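Local coordinates for fatty acid CoA ligase (Marinactinospora thermotolerans, PDB 6SQ8), which is an AMP-binding enzyme of the ANL family, built from a large N-terminal and a smaller C-terminal portion, and holds adenosine monophosphate in its pocket, at residues A[424-429]-A[490-495]; A[12-17]-A[29-34]; A[328-333]-A[350-355]. All coordinates share one frame; numbering follows the deposited sequence.

Interaction 1: A[424-429]-A[490-495]; sequences AAAVVG and VKVRTW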
ATOM      1  N   ALA A 424       6.741  15.153 -13.241  1.00 26.22           N
ATOM      2  CA  ALA A 424       5.438  14.554 -12.835  1.00 25.15           C
ATOM      3  C   ALA A 424       4.280  15.257 -13.524  1.00 23.47           C
ATOM      4  O   ALA A 424       4.406  16.354 -13.950  1.00 22.46           O
ATOM      5  CB  ALA A 424       5.258  14.641 -11.335  1.00 25.18           C
ATOM      6  N   ALA A 425       3.129  14.593 -13.594  1.00 24.04           N
ATOM      7  CA  ALA A 425       1.957  15.184 -14.214  1.00 24.30           C
ATOM      8  C   ALA A 425       0.680  14.553 -13.671  1.00 23.02           C
ATOM      9  O   ALA A 425       0.611  13.369 -13.462  1.00 22.65           O
ATOM     10  CB  ALA A 425       2.047  15.030 -15.716  1.00 25.84           C
ATOM     11  N   ALA A 426      -0.342  15.386 -13.485  1.00 24.34           N
ATOM     12  CA  ALA A 426      -1.692  14.925 -13.168  1.00 25.46           C
ATOM     13  C   ALA A 426      -2.649  15.491 -14.214  1.00 25.05           C
ATOM     14  O   ALA A 426      -2.755  16.677 -14.330  1.00 24.86           O
ATOM     15  CB  ALA A 426      -2.071  15.329 -11.766  1.00 23.43           C
ATOM     16  N   VAL A 427      -3.289  14.611 -14.983  1.00 28.66           N
ATOM     17  CA  VAL A 427      -4.224  14.989 -16.037  1.00 28.82           C
ATOM     18  C   VAL A 427      -5.644  14.627 -15.587  1.00 28.96           C
ATOM     19  O   VAL A 427      -5.908  13.511 -15.158  1.00 32.67           O
ATOM     20  CB  VAL A 427      -3.849  14.267 -17.339  1.00 28.46           C
ATOM     21  CG1 VAL A 427      -4.870  14.462 -18.434  1.00 27.96           C
ATOM     22  CG2 VAL A 427      -2.466  14.658 -17.826  1.00 28.76           C
ATOM     23  N   VAL A 428      -6.547  15.596 -15.709  1.00 31.51           N
ATOM     24  CA  VAL A 428      -7.924  15.498 -15.257  1.00 32.68           C
ATOM     25  C   VAL A 428      -8.829  16.077 -16.346  1.00 36.29           C
ATOM     26  O   VAL A 428      -8.369  16.845 -17.193  1.00 39.27           O
ATOM     27  CB  VAL A 428      -8.128  16.263 -13.948  1.00 32.15           C
ATOM     28  CG1 VAL A 428      -7.273  15.707 -12.829  1.00 33.30           C
ATOM     29  CG2 VAL A 428      -7.849  17.744 -14.127  1.00 35.06           C
ATOM     30  N   GLY A 429     -10.109  15.703 -16.300  1.00 39.37           N
ATOM     31  CA  GLY A 429     -11.163  16.324 -17.104  1.00 42.97           C
ATOM     32  C   GLY A 429     -12.041  17.254 -16.269  1.00 45.78           C
ATOM     33  O   GLY A 429     -12.291  17.009 -15.083  1.00 44.55           O
ATOM     34  N   VAL A 490      -8.915  14.676  -7.212  1.00 46.04           N
ATOM     35  CA  VAL A 490     -10.112  15.508  -7.000  1.00 49.88           C
ATOM     36  C   VAL A 490      -9.636  16.935  -6.697  1.00 49.70           C
ATOM     37  O   VAL A 490     -10.270  17.895  -7.141  1.00 49.01           O
ATOM     38  CB  VAL A 490     -11.109  14.978  -5.941  1.00 51.19           C
ATOM     39  CG1 VAL A 490     -11.201  13.456  -5.951  1.00 51.98           C
ATOM     40  CG2 VAL A 490     -10.834  15.506  -4.530  1.00 53.01           C
ATOM     41  N   LYS A 491      -8.514  17.065  -5.973  1.00 44.80           N
ATOM     42  CA  LYS A 491      -7.946  18.379  -5.685  1.00 43.63           C
ATOM     43  C   LYS A 491      -7.523  19.045  -7.003  1.00 44.95           C
ATOM     44  O   LYS A 491      -7.883  20.189  -7.265  1.00 45.19           O
ATOM     45  CB  LYS A 491      -6.784  18.274  -4.689  1.00 43.08           C
ATOM     46  CG  LYS A 491      -6.309  19.604  -4.114  1.00 41.81           C
ATOM     47  CD  LYS A 491      -5.593  19.452  -2.785  1.00 42.54           C
ATOM     48  CE  LYS A 491      -5.201  20.785  -2.178  1.00 44.93           C
ATOM     49  N   VAL A 492      -6.781  18.314  -7.842  1.00 44.79           N
ATOM     50  CA  VAL A 492      -6.282  18.844  -9.114  1.00 44.25           C
ATOM     51  C   VAL A 492      -7.477  19.308  -9.957  1.00 41.80           C
ATOM     52  O   VAL A 492      -7.423  20.355 -10.577  1.00 44.74           O
ATOM     53  CB  VAL A 492      -5.400  17.816  -9.854  1.00 39.52           C
ATOM     54  CG1 VAL A 492      -5.083  18.251 -11.273  1.00 36.15           C
ATOM     55  CG2 VAL A 492      -4.108  17.554  -9.108  1.00 39.57           C
ATOM     56  N   ARG A 493      -8.556  18.535  -9.934  1.00 41.14           N
ATOM     57  CA  ARG A 493      -9.765  18.847 -10.693  1.00 46.90           C
ATOM     58  C   ARG A 493     -10.316  20.221 -10.276  1.00 51.56           C
ATOM     59  O   ARG A 493     -10.802  20.965 -11.123  1.00 58.64           O
ATOM     60  CB  ARG A 493     -10.819  17.748 -10.501  1.00 48.60           C
ATOM     61  CG  ARG A 493     -11.333  17.141 -11.795  1.00 49.05           C
ATOM     62  CD  ARG A 493     -12.149  15.880 -11.570  1.00 51.25           C
ATOM     63  NE  ARG A 493     -11.419  14.638 -11.810  1.00 50.15           N
ATOM     64  CZ  ARG A 493     -11.240  13.666 -10.915  1.00 50.99           C
ATOM     65  NH1 ARG A 493     -11.647  13.833  -9.666  1.00 52.15           N
ATOM     66  NH2 ARG A 493     -10.631  12.541 -11.259  1.00 52.50           N
ATOM     67  N   THR A 494     -10.218  20.568  -8.985  1.00 51.92           N
ATOM     68  CA  THR A 494     -10.779  21.839  -8.466  1.00 51.84           C
ATOM     69  C   THR A 494      -9.980  23.049  -8.979  1.00 51.09           C
ATOM     70  O   THR A 494     -10.517  24.157  -9.070  1.00 61.21           O
ATOM     71  CB  THR A 494     -10.832  21.910  -6.929  1.00 50.92           C
ATOM     72  OG1 THR A 494      -9.524  22.166  -6.422  1.00 47.72           O
ATOM     73  CG2 THR A 494     -11.393  20.669  -6.273  1.00 50.42           C
ATOM     74  N   TRP A 495      -8.696  22.838  -9.276  1.00 45.72           N
ATOM     75  CA  TRP A 495      -7.817  23.890  -9.767  1.00 45.05           C
ATOM     76  C   TRP A 495      -8.279  24.420 -11.128  1.00 46.43           C
ATOM     77  O   TRP A 495      -7.874  25.513 -11.506  1.00 48.05           O
ATOM     78  CB  TRP A 495      -6.373  23.395  -9.882  1.00 41.50           C
ATOM     79  CG  TRP A 495      -5.713  23.047  -8.588  1.00 41.55           C
ATOM     80  CD1 TRP A 495      -6.141  23.353  -7.331  1.00 43.05           C
ATOM     81  CD2 TRP A 495      -4.464  22.353  -8.426  1.00 41.05           C
ATOM     82  NE1 TRP A 495      -5.259  22.875  -6.398  1.00 44.26           N
ATOM     83  CE2 TRP A 495      -4.208  22.278  -7.040  1.00 41.83           C
ATOM     84  CE3 TRP A 495      -3.535  21.795  -9.307  1.00 41.73           C
ATOM     85  CZ2 TRP A 495      -3.075  21.645  -6.522  1.00 42.01           C
ATOM     86  CZ3 TRP A 495      -2.414  21.176  -8.795  1.00 41.78           C
ATOM     87  CH2 TRP A 495      -2.191  21.101  -7.422  1.00 40.41           C
TER
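Val-428 and Val-492 form the apolar centre of this contact, their side chains crossing obliquely with CG1 of Val-428 3.7 Å from CG1 of Val-492. The two branches of Val-492 are divided between two strand residues. Its CG1, anti to the backbone N (chi1 170°), lies against Val-428, while its CG2 reaches CB of Ala-426 at 4.0 Å. Ala-426 and Val-428 can share this one helix residue because alternate strand positions point the same way; Val-427 between them turns its side chain from the helix.

Arg-493 adds an aliphatic contact, its CG 4.0 Å from CB of Val-428. The carbonyl O of Gly-429 is a polar neighbour of the same CG at 3.4 Å, not hydrogen-bonded to the arginine. No hydrogen bond spans the segments. The guanidinium is anchored instead through NH2 in a salt bridge to Asp-398.

The axes of helix residues 490-494 and strand residues 424-429 approach to 8.2 Å and cross at -68°. These pieces belong to helix 489-494 and strand 422-432, an outermost strand of the three-stranded C-terminal sheet. Strand 438-445 pairs with it antiparallel, and helix 409-418 packs on Ala-425 and Val-427.

Interaction 2: A[12-17]-A[29-34]; sequences DGIGEV and ARLRHQ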
ATOM      1  N   ASP A  12       5.405 -19.347  14.380  1.00 31.24           N
ATOM      2  CA  ASP A  12       6.161 -20.565  14.139  1.00 35.72           C
ATOM      3  C   ASP A  12       7.448 -20.228  13.380  1.00 35.93           C
ATOM      4  O   ASP A  12       8.466 -20.880  13.571  1.00 39.48           O
ATOM      5  CB  ASP A  12       5.323 -21.592  13.365  1.00 43.47           C
ATOM      6  CG  ASP A  12       5.370 -23.018  13.919  1.00 52.13           C
ATOM      7  OD1 ASP A  12       5.283 -23.173  15.168  1.00 55.10           O
ATOM      8  OD2 ASP A  12       5.499 -23.977  13.099  1.00 53.26           O
ATOM      9  N   GLY A  13       7.386 -19.218  12.507  1.00 35.73           N
ATOM     10  CA  GLY A  13       8.476 -18.875  11.586  1.00 32.66           C
ATOM     11  C   GLY A  13       9.613 -18.118  12.263  1.00 29.55           C
ATOM     12  O   GLY A  13      10.743 -18.202  11.819  1.00 29.24           O
ATOM     13  N   ILE A  14       9.305 -17.386  13.338  1.00 28.53           N
ATOM     14  CA  ILE A  14      10.211 -16.387  13.941  1.00 28.34           C
ATOM     15  C   ILE A  14      11.577 -17.013  14.232  1.00 29.82           C
ATOM     16  O   ILE A  14      11.663 -18.016  14.936  1.00 34.63           O
ATOM     17  CB  ILE A  14       9.582 -15.794  15.215  1.00 26.61           C
ATOM     18  CG1 ILE A  14       8.262 -15.087  14.898  1.00 28.40           C
ATOM     19  CG2 ILE A  14      10.554 -14.868  15.924  1.00 27.12           C
ATOM     20  CD1 ILE A  14       7.497 -14.614  16.120  1.00 29.60           C
ATOM     21  N   GLY A  15      12.640 -16.385  13.712  1.00 33.14           N
ATOM     22  CA  GLY A  15      14.026 -16.917  13.772  1.00 33.34           C
ATOM     23  C   GLY A  15      14.821 -16.342  14.934  1.00 33.77           C
ATOM     24  O   GLY A  15      14.236 -15.794  15.862  1.00 33.40           O
ATOM     25  N   GLU A  16      16.155 -16.463  14.856  1.00 33.82           N
ATOM     26  CA  GLU A  16      17.092 -16.070  15.922  1.00 35.41           C
ATOM     27  C   GLU A  16      16.895 -14.590  16.259  1.00 33.95           C
ATOM     28  O   GLU A  16      16.634 -14.244  17.422  1.00 34.82           O
ATOM     29  CB  GLU A  16      18.549 -16.318  15.520  1.00 43.27           C
ATOM     30  CG  GLU A  16      19.001 -17.760  15.652  1.00 54.08           C
ATOM     31  CD  GLU A  16      19.180 -18.221  17.088  1.00 66.92           C
ATOM     32  OE1 GLU A  16      19.549 -17.364  17.937  1.00 74.91           O
ATOM     33  OE2 GLU A  16      18.941 -19.427  17.359  1.00 71.77           O
ATOM     34  N   VAL A  17      16.980 -13.724  15.232  1.00 33.55           N
ATOM     35  CA  VAL A  17      16.807 -12.265  15.387  1.00 31.94           C
ATOM     36  C   VAL A  17      15.582 -11.791  14.594  1.00 29.76           C
ATOM     37  O   VAL A  17      15.499 -11.976  13.384  1.00 33.81           O
ATOM     38  CB  VAL A  17      18.075 -11.499  14.973  1.00 33.43           C
ATOM     39  CG1 VAL A  17      17.920 -10.000  15.154  1.00 35.01           C
ATOM     40  CG2 VAL A  17      19.300 -11.976  15.739  1.00 31.93           C
ATOM     41  N   ALA A  29      13.287 -14.886  20.604  1.00 33.28           N
ATOM     42  CA  ALA A  29      12.912 -15.203  21.974  1.00 34.79           C
ATOM     43  C   ALA A  29      12.140 -14.027  22.567  1.00 34.24           C
ATOM     44  O   ALA A  29      11.022 -14.182  23.064  1.00 37.26           O
ATOM     45  CB  ALA A  29      14.134 -15.513  22.801  1.00 34.05           C
ATOM     46  N   ARG A  30      12.739 -12.838  22.472  1.00 34.38           N
ATOM     47  CA  ARG A  30      12.220 -11.705  23.178  1.00 35.68           C
ATOM     48  C   ARG A  30      10.897 -11.237  22.561  1.00 33.24           C
ATOM     49  O   ARG A  30      10.010 -10.750  23.276  1.00 34.52           O
ATOM     50  CB  ARG A  30      13.256 -10.587  23.216  1.00 38.59           C
ATOM     51  CG  ARG A  30      12.843  -9.445  24.131  1.00 41.77           C
ATOM     52  CD  ARG A  30      14.018  -8.517  24.384  1.00 41.47           C
ATOM     53  NE  ARG A  30      13.555  -7.201  24.791  1.00 41.65           N
ATOM     54  CZ  ARG A  30      14.118  -6.062  24.413  1.00 41.41           C
ATOM     55  NH1 ARG A  30      15.164  -6.072  23.585  1.00 39.30           N
ATOM     56  NH2 ARG A  30      13.652  -4.926  24.907  1.00 43.63           N
ATOM     57  N   LEU A  31      10.772 -11.373  21.242  1.00 31.83           N
ATOM     58  CA  LEU A  31       9.544 -10.963  20.555  1.00 33.65           C
ATOM     59  C   LEU A  31       8.415 -11.947  20.886  1.00 33.44           C
ATOM     60  O   LEU A  31       7.277 -11.531  21.175  1.00 31.57           O
ATOM     61  CB  LEU A  31       9.794 -10.885  19.047  1.00 32.48           C
ATOM     62  CG  LEU A  31       8.550 -10.649  18.185  1.00 31.16           C
ATOM     63  CD1 LEU A  31       7.878  -9.326  18.514  1.00 30.25           C
ATOM     64  CD2 LEU A  31       8.896 -10.733  16.708  1.00 33.30           C
ATOM     65  N   ARG A  32       8.738 -13.247  20.833  1.00 35.40           N
ATOM     66  CA  ARG A  32       7.785 -14.311  21.174  1.00 37.30           C
ATOM     67  C   ARG A  32       7.215 -14.033  22.569  1.00 37.84           C
ATOM     68  O   ARG A  32       5.984 -14.022  22.753  1.00 36.53           O
ATOM     69  CB  ARG A  32       8.457 -15.686  21.127  1.00 36.08           C
ATOM     70  CG  ARG A  32       8.704 -16.247  19.736  1.00 36.58           C
ATOM     71  CD  ARG A  32       9.730 -17.374  19.810  1.00 39.19           C
ATOM     72  NE  ARG A  32      10.069 -17.982  18.527  1.00 42.05           N
ATOM     73  CZ  ARG A  32       9.218 -18.702  17.791  1.00 45.68           C
ATOM     74  NH1 ARG A  32       8.004 -18.963  18.254  1.00 47.73           N
ATOM     75  NH2 ARG A  32       9.569 -19.127  16.584  1.00 40.26           N
ATOM     76  N   HIS A  33       8.127 -13.750  23.515  1.00 38.52           N
ATOM     77  CA  HIS A  33       7.783 -13.411  24.884  1.00 38.63           C
ATOM     78  C   HIS A  33       6.771 -12.244  24.919  1.00 36.90           C
ATOM     79  O   HIS A  33       5.778 -12.297  25.654  1.00 37.07           O
ATOM     80  CB  HIS A  33       9.060 -13.130  25.701  1.00 43.19           C
ATOM     81  CG  HIS A  33       8.775 -12.716  27.113  1.00 52.35           C
ATOM     82  ND1 HIS A  33       8.472 -11.399  27.465  1.00 54.51           N
ATOM     83  CD2 HIS A  33       8.709 -13.434  28.262  1.00 54.38           C
ATOM     84  CE1 HIS A  33       8.247 -11.335  28.764  1.00 54.94           C
ATOM     85  NE2 HIS A  33       8.381 -12.569  29.273  1.00 52.39           N
ATOM     86  N   GLN A  34       7.016 -11.199  24.120  1.00 35.67           N
ATOM     87  CA  GLN A  34       6.162 -10.003  24.119  1.00 34.89           C
ATOM     88  C   GLN A  34       4.763 -10.317  23.578  1.00 36.33           C
ATOM     89  O   GLN A  34       3.786  -9.722  24.014  1.00 32.74           O
ATOM     90  CB  GLN A  34       6.815  -8.871  23.332  1.00 35.52           C
ATOM     91  CG  GLN A  34       7.372  -7.810  24.265  1.00 36.50           C
ATOM     92  CD  GLN A  34       6.357  -6.762  24.639  1.00 35.29           C
ATOM     93  OE1 GLN A  34       5.358  -6.551  23.957  1.00 32.37           O
ATOM     94  NE2 GLN A  34       6.620  -6.073  25.734  1.00 37.98           N
TER
HETATM   95  O   HOH W   1      12.699 -17.912  17.861  1.00 19.98           O
HETATM   96  O   HOH W   2      16.225 -15.995  19.913  1.00 26.46           O
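Arg-32 and Ile-14 contribute most of the buried surface, and they meet through both a polar and an apolar contact. The NH2 of Arg-32 donates to the carbonyl O of Ile-14 at 2.9 Å, with an N-H...O angle of 152°. The donor lies in the carbonyl plane, on a lone pair, although the oxygen sits 18° out of the guanidinium plane. A water supplies a second, indirect link between the same groups: it accepts from NE of Arg-32 at 2.7 Å and donates to O of Ile-14 at 3.1 Å. One guanidinium is thus tied to one carbonyl twice, directly through NH2 and through the water at NE, which should restrict rotation of the planar group.

The side chain of Ile-14 runs past that of Arg-32 in the opposite direction. Its CB lies over one guanidinium face, 3.6 Å from NH2, and its CD1 reaches back to CG of Arg-32 at 4.1 Å. The arginine chain is extended from CG to NE, which carries its head as far as the backbone of Ile-14. Leu-31 adds a smaller apolar contact at about a right angle, CD2 to CD1 of Ile-14 at 4.2 Å.

Ile-14 is the first residue to leave helical geometry after helix 5-13, so Arg-32 grips the chain where that helix ends. The carbonyl O of Asp-12, in the last turn of the helix, also lies at the guanidinium edge, 3.7 Å from NH2, and would probably favour its positive charge. From here the chain forms the antiparallel pair of strands 17-20 and 25-27 before entering helix 28-44, whose Leu-31 also packs on Ala-65 of helix 61-72.

Interaction 3: A[328-333]-A[350-355]; sequences HVEVEI and WVRSPM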
ATOM      1  N   HIS A 328      -1.937 -17.800  -8.516  1.00 27.36           N
ATOM      2  CA  HIS A 328      -3.269 -18.020  -7.949  1.00 27.47           C
ATOM      3  C   HIS A 328      -4.129 -16.770  -8.136  1.00 26.94           C
ATOM      4  O   HIS A 328      -5.270 -16.741  -7.641  1.00 30.72           O
ATOM      5  CB  HIS A 328      -3.235 -18.490  -6.474  1.00 28.17           C
ATOM      6  CG  HIS A 328      -2.253 -19.590  -6.220  1.00 29.42           C
ATOM      7  ND1 HIS A 328      -2.444 -20.873  -6.691  1.00 30.99           N
ATOM      8  CD2 HIS A 328      -1.076 -19.616  -5.552  1.00 28.56           C
ATOM      9  CE1 HIS A 328      -1.432 -21.640  -6.310  1.00 28.83           C
ATOM     10  NE2 HIS A 328      -0.572 -20.889  -5.635  1.00 27.18           N
ATOM     11  N   VAL A 329      -3.601 -15.761  -8.840  1.00 27.21           N
ATOM     12  CA  VAL A 329      -4.343 -14.539  -9.107  1.00 27.39           C
ATOM     13  C   VAL A 329      -4.879 -14.589 -10.539  1.00 26.52           C
ATOM     14  O   VAL A 329      -4.126 -14.512 -11.498  1.00 24.49           O
ATOM     15  CB  VAL A 329      -3.504 -13.271  -8.868  1.00 26.77           C
ATOM     16  CG1 VAL A 329      -4.341 -12.009  -9.036  1.00 27.70           C
ATOM     17  CG2 VAL A 329      -2.869 -13.284  -7.494  1.00 26.87           C
ATOM     18  N   GLU A 330      -6.201 -14.742 -10.639  1.00 28.04           N
ATOM     19  CA  GLU A 330      -6.920 -14.711 -11.882  1.00 29.83           C
ATOM     20  C   GLU A 330      -7.328 -13.264 -12.162  1.00 29.27           C
ATOM     21  O   GLU A 330      -7.832 -12.597 -11.288  1.00 29.27           O
ATOM     22  CB  GLU A 330      -8.144 -15.619 -11.798  1.00 33.12           C
ATOM     23  CG  GLU A 330      -7.820 -17.056 -11.390  1.00 37.43           C
ATOM     24  CD  GLU A 330      -9.021 -17.943 -11.081  1.00 41.63           C
ATOM     25  OE1 GLU A 330      -9.822 -18.222 -12.028  1.00 47.88           O
ATOM     26  OE2 GLU A 330      -9.180 -18.315  -9.888  1.00 40.83           O
ATOM     27  N   VAL A 331      -7.081 -12.788 -13.384  1.00 31.78           N
ATOM     28  CA  VAL A 331      -7.451 -11.448 -13.799  1.00 29.21           C
ATOM     29  C   VAL A 331      -8.244 -11.546 -15.104  1.00 30.37           C
ATOM     30  O   VAL A 331      -7.855 -12.253 -16.016  1.00 30.55           O
ATOM     31  CB  VAL A 331      -6.223 -10.545 -13.980  1.00 26.28           C
ATOM     32  CG1 VAL A 331      -6.640  -9.138 -14.374  1.00 25.90           C
ATOM     33  CG2 VAL A 331      -5.359 -10.510 -12.733  1.00 25.67           C
ATOM     34  N   GLU A 332      -9.356 -10.814 -15.168  1.00 32.07           N
ATOM     35  CA  GLU A 332     -10.098 -10.634 -16.397  1.00 35.13           C
ATOM     36  C   GLU A 332     -10.222  -9.139 -16.689  1.00 34.94           C
ATOM     37  O   GLU A 332     -10.209  -8.328 -15.765  1.00 36.85           O
ATOM     38  CB  GLU A 332     -11.492 -11.250 -16.301  1.00 38.64           C
ATOM     39  CG  GLU A 332     -11.525 -12.737 -16.607  1.00 41.17           C
ATOM     40  CD  GLU A 332     -12.896 -13.376 -16.481  1.00 42.61           C
ATOM     41  OE1 GLU A 332     -13.889 -12.667 -16.151  1.00 39.58           O
ATOM     42  OE2 GLU A 332     -12.955 -14.590 -16.710  1.00 50.75           O
ATOM     43  N   ILE A 333     -10.315  -8.807 -17.980  1.00 33.92           N
ATOM     44  CA  ILE A 333     -10.655  -7.485 -18.449  1.00 33.57           C
ATOM     45  C   ILE A 333     -12.091  -7.544 -18.975  1.00 32.42           C
ATOM     46  O   ILE A 333     -12.391  -8.395 -19.777  1.00 33.28           O
ATOM     47  CB  ILE A 333      -9.652  -7.013 -19.525  1.00 33.67           C
ATOM     48  CG1 ILE A 333      -8.198  -7.198 -19.071  1.00 32.31           C
ATOM     49  CG2 ILE A 333      -9.945  -5.565 -19.919  1.00 33.38           C
ATOM     50  CD1 ILE A 333      -7.800  -6.302 -17.902  1.00 31.24           C
ATOM     51  N   TRP A 350     -10.811  -7.115 -13.180  1.00 29.80           N
ATOM     52  CA  TRP A 350     -11.460  -7.938 -12.168  1.00 29.76           C
ATOM     53  C   TRP A 350     -10.499  -9.043 -11.749  1.00 30.54           C
ATOM     54  O   TRP A 350      -9.749  -9.570 -12.576  1.00 31.91           O
ATOM     55  CB  TRP A 350     -12.768  -8.547 -12.676  1.00 29.67           C
ATOM     56  CG  TRP A 350     -13.873  -7.565 -12.878  1.00 28.79           C
ATOM     57  CD1 TRP A 350     -13.947  -6.634 -13.865  1.00 29.88           C
ATOM     58  CD2 TRP A 350     -15.078  -7.429 -12.109  1.00 28.76           C
ATOM     59  NE1 TRP A 350     -15.115  -5.926 -13.760  1.00 31.50           N
ATOM     60  CE2 TRP A 350     -15.827  -6.386 -12.689  1.00 29.35           C
ATOM     61  CE3 TRP A 350     -15.605  -8.081 -10.992  1.00 30.70           C
ATOM     62  CZ2 TRP A 350     -17.058  -5.971 -12.192  1.00 28.29           C
ATOM     63  CZ3 TRP A 350     -16.835  -7.686 -10.504  1.00 30.46           C
ATOM     64  CH2 TRP A 350     -17.552  -6.649 -11.104  1.00 28.80           C
ATOM     65  N   VAL A 351     -10.574  -9.400 -10.467  1.00 29.47           N
ATOM     66  CA  VAL A 351      -9.605 -10.247  -9.834  1.00 30.18           C
ATOM     67  C   VAL A 351     -10.339 -11.316  -9.011  1.00 29.14           C
ATOM     68  O   VAL A 351     -11.335 -11.028  -8.374  1.00 27.67           O
ATOM     69  CB  VAL A 351      -8.656  -9.378  -8.986  1.00 32.58           C
ATOM     70  CG1 VAL A 351      -7.990 -10.151  -7.861  1.00 35.83           C
ATOM     71  CG2 VAL A 351      -7.617  -8.688  -9.850  1.00 34.12           C
ATOM     72  N   ARG A 352      -9.843 -12.556  -9.074  1.00 31.77           N
ATOM     73  CA  ARG A 352     -10.246 -13.667  -8.216  1.00 34.16           C
ATOM     74  C   ARG A 352      -8.961 -14.296  -7.676  1.00 31.09           C
ATOM     75  O   ARG A 352      -8.092 -14.682  -8.447  1.00 28.37           O
ATOM     76  CB  ARG A 352     -11.126 -14.653  -9.000  1.00 40.11           C
ATOM     77  CG  ARG A 352     -11.492 -15.942  -8.258  1.00 45.46           C
ATOM     78  CD  ARG A 352     -12.665 -16.729  -8.842  1.00 52.07           C
ATOM     79  NE  ARG A 352     -12.416 -17.341 -10.151  1.00 61.34           N
ATOM     80  CZ  ARG A 352     -13.262 -18.137 -10.827  1.00 62.93           C
ATOM     81  NH1 ARG A 352     -14.510 -18.313 -10.411  1.00 59.77           N
ATOM     82  NH2 ARG A 352     -12.844 -18.760 -11.919  1.00 57.14           N
ATOM     83  N   SER A 353      -8.838 -14.366  -6.348  1.00 32.55           N
ATOM     84  CA  SER A 353      -7.636 -14.912  -5.711  1.00 35.12           C
ATOM     85  C   SER A 353      -7.918 -15.274  -4.257  1.00 31.84           C
ATOM     86  O   SER A 353      -8.832 -14.726  -3.644  1.00 31.50           O
ATOM     87  CB  SER A 353      -6.475 -13.945  -5.799  1.00 35.91           C
ATOM     88  OG  SER A 353      -6.402 -13.120  -4.641  1.00 35.51           O
ATOM     89  N   PRO A 354      -7.092 -16.159  -3.656  1.00 27.40           N
ATOM     90  CA  PRO A 354      -7.164 -16.444  -2.227  1.00 27.27           C
ATOM     91  C   PRO A 354      -6.811 -15.270  -1.305  1.00 27.39           C
ATOM     92  O   PRO A 354      -6.900 -15.425  -0.099  1.00 29.24           O
ATOM     93  CB  PRO A 354      -6.105 -17.540  -2.007  1.00 26.40           C
ATOM     94  CG  PRO A 354      -5.137 -17.361  -3.139  1.00 27.29           C
ATOM     95  CD  PRO A 354      -6.016 -16.922  -4.303  1.00 27.63           C
ATOM     96  N   MET A 355      -6.391 -14.129  -1.871  1.00 26.79           N
ATOM     97  CA  MET A 355      -5.942 -12.991  -1.081  1.00 23.92           C
ATOM     98  C   MET A 355      -7.023 -11.914  -1.009  1.00 23.89           C
ATOM     99  O   MET A 355      -6.875 -10.965  -0.250  1.00 26.79           O
ATOM    100  CB  MET A 355      -4.660 -12.399  -1.669  1.00 24.30           C
ATOM    101  CG  MET A 355      -3.455 -13.283  -1.409  1.00 24.69           C
ATOM    102  SD  MET A 355      -1.956 -12.675  -2.178  1.00 24.67           S
ATOM    103  CE  MET A 355      -2.305 -13.023  -3.903  1.00 25.43           C
TER
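Glu-330 and Arg-352 face each other on one side of an antiparallel strand pair, and their side chains meet as a salt bridge. NH2 of Arg-352 lies 3.1 Å from OE1 of Glu-330, which it meets on the syn side; NE adds a weak bond to the same oxygen. OE1 sits at the guanidinium edge, in plane, yet the carboxylate is turned 47° from the guanidinium. The bend in the arginine chain at chi3 (68°) brings its head round to the glutamate.

On the other side, Val-331 and Val-351 stand side by side pointing the same way, CG2 to CG2 at 4.1 Å. Just before one strand begins and beyond the end of the other, CG2 of Val-329 meets CE of Met-355 at 3.6 Å, the two side chains at about a right angle. An ST turn, with Met-355 N donating to Ser-353 OG at 2.9 Å, shapes the backbone leading to that methionine.

Reciprocal backbone bonds join Glu-330 to Arg-352 and Glu-332 to Trp-350, fixing the register. Trp-375 of strand 375-378 packs beside the salt bridge, Ile-305 of strand 303-308 touches Val-329 and Val-351, and helix 175-189 receives Met-355.

Overall arrangement
The three contacts are separate, in series along the chain, and none touches another. Interaction 3 lies nearest the ligands: the side chain of Met-355 is about 7 Å from 1-ethanoyl-9H-pyrido[3,4-b]indole-3-carboxylic acid and packs on Ala-303 and Phe-304, which line that pocket, while the side chain of Val-351 is about 10 Å from adenosine monophosphate. Interaction 1, in the C-terminal portion, has the side chain of Arg-493 about 12 Å from the nucleotide, and its helix follows shortly after Lys-486, a residue of both pockets. The centres of interactions 1 and 3 are about 30 Å apart. Interaction 2 lies across the chain's centre from interaction 1, their centres about 47 Å apart; those of interactions 2 and 3 are about 34 Å apart.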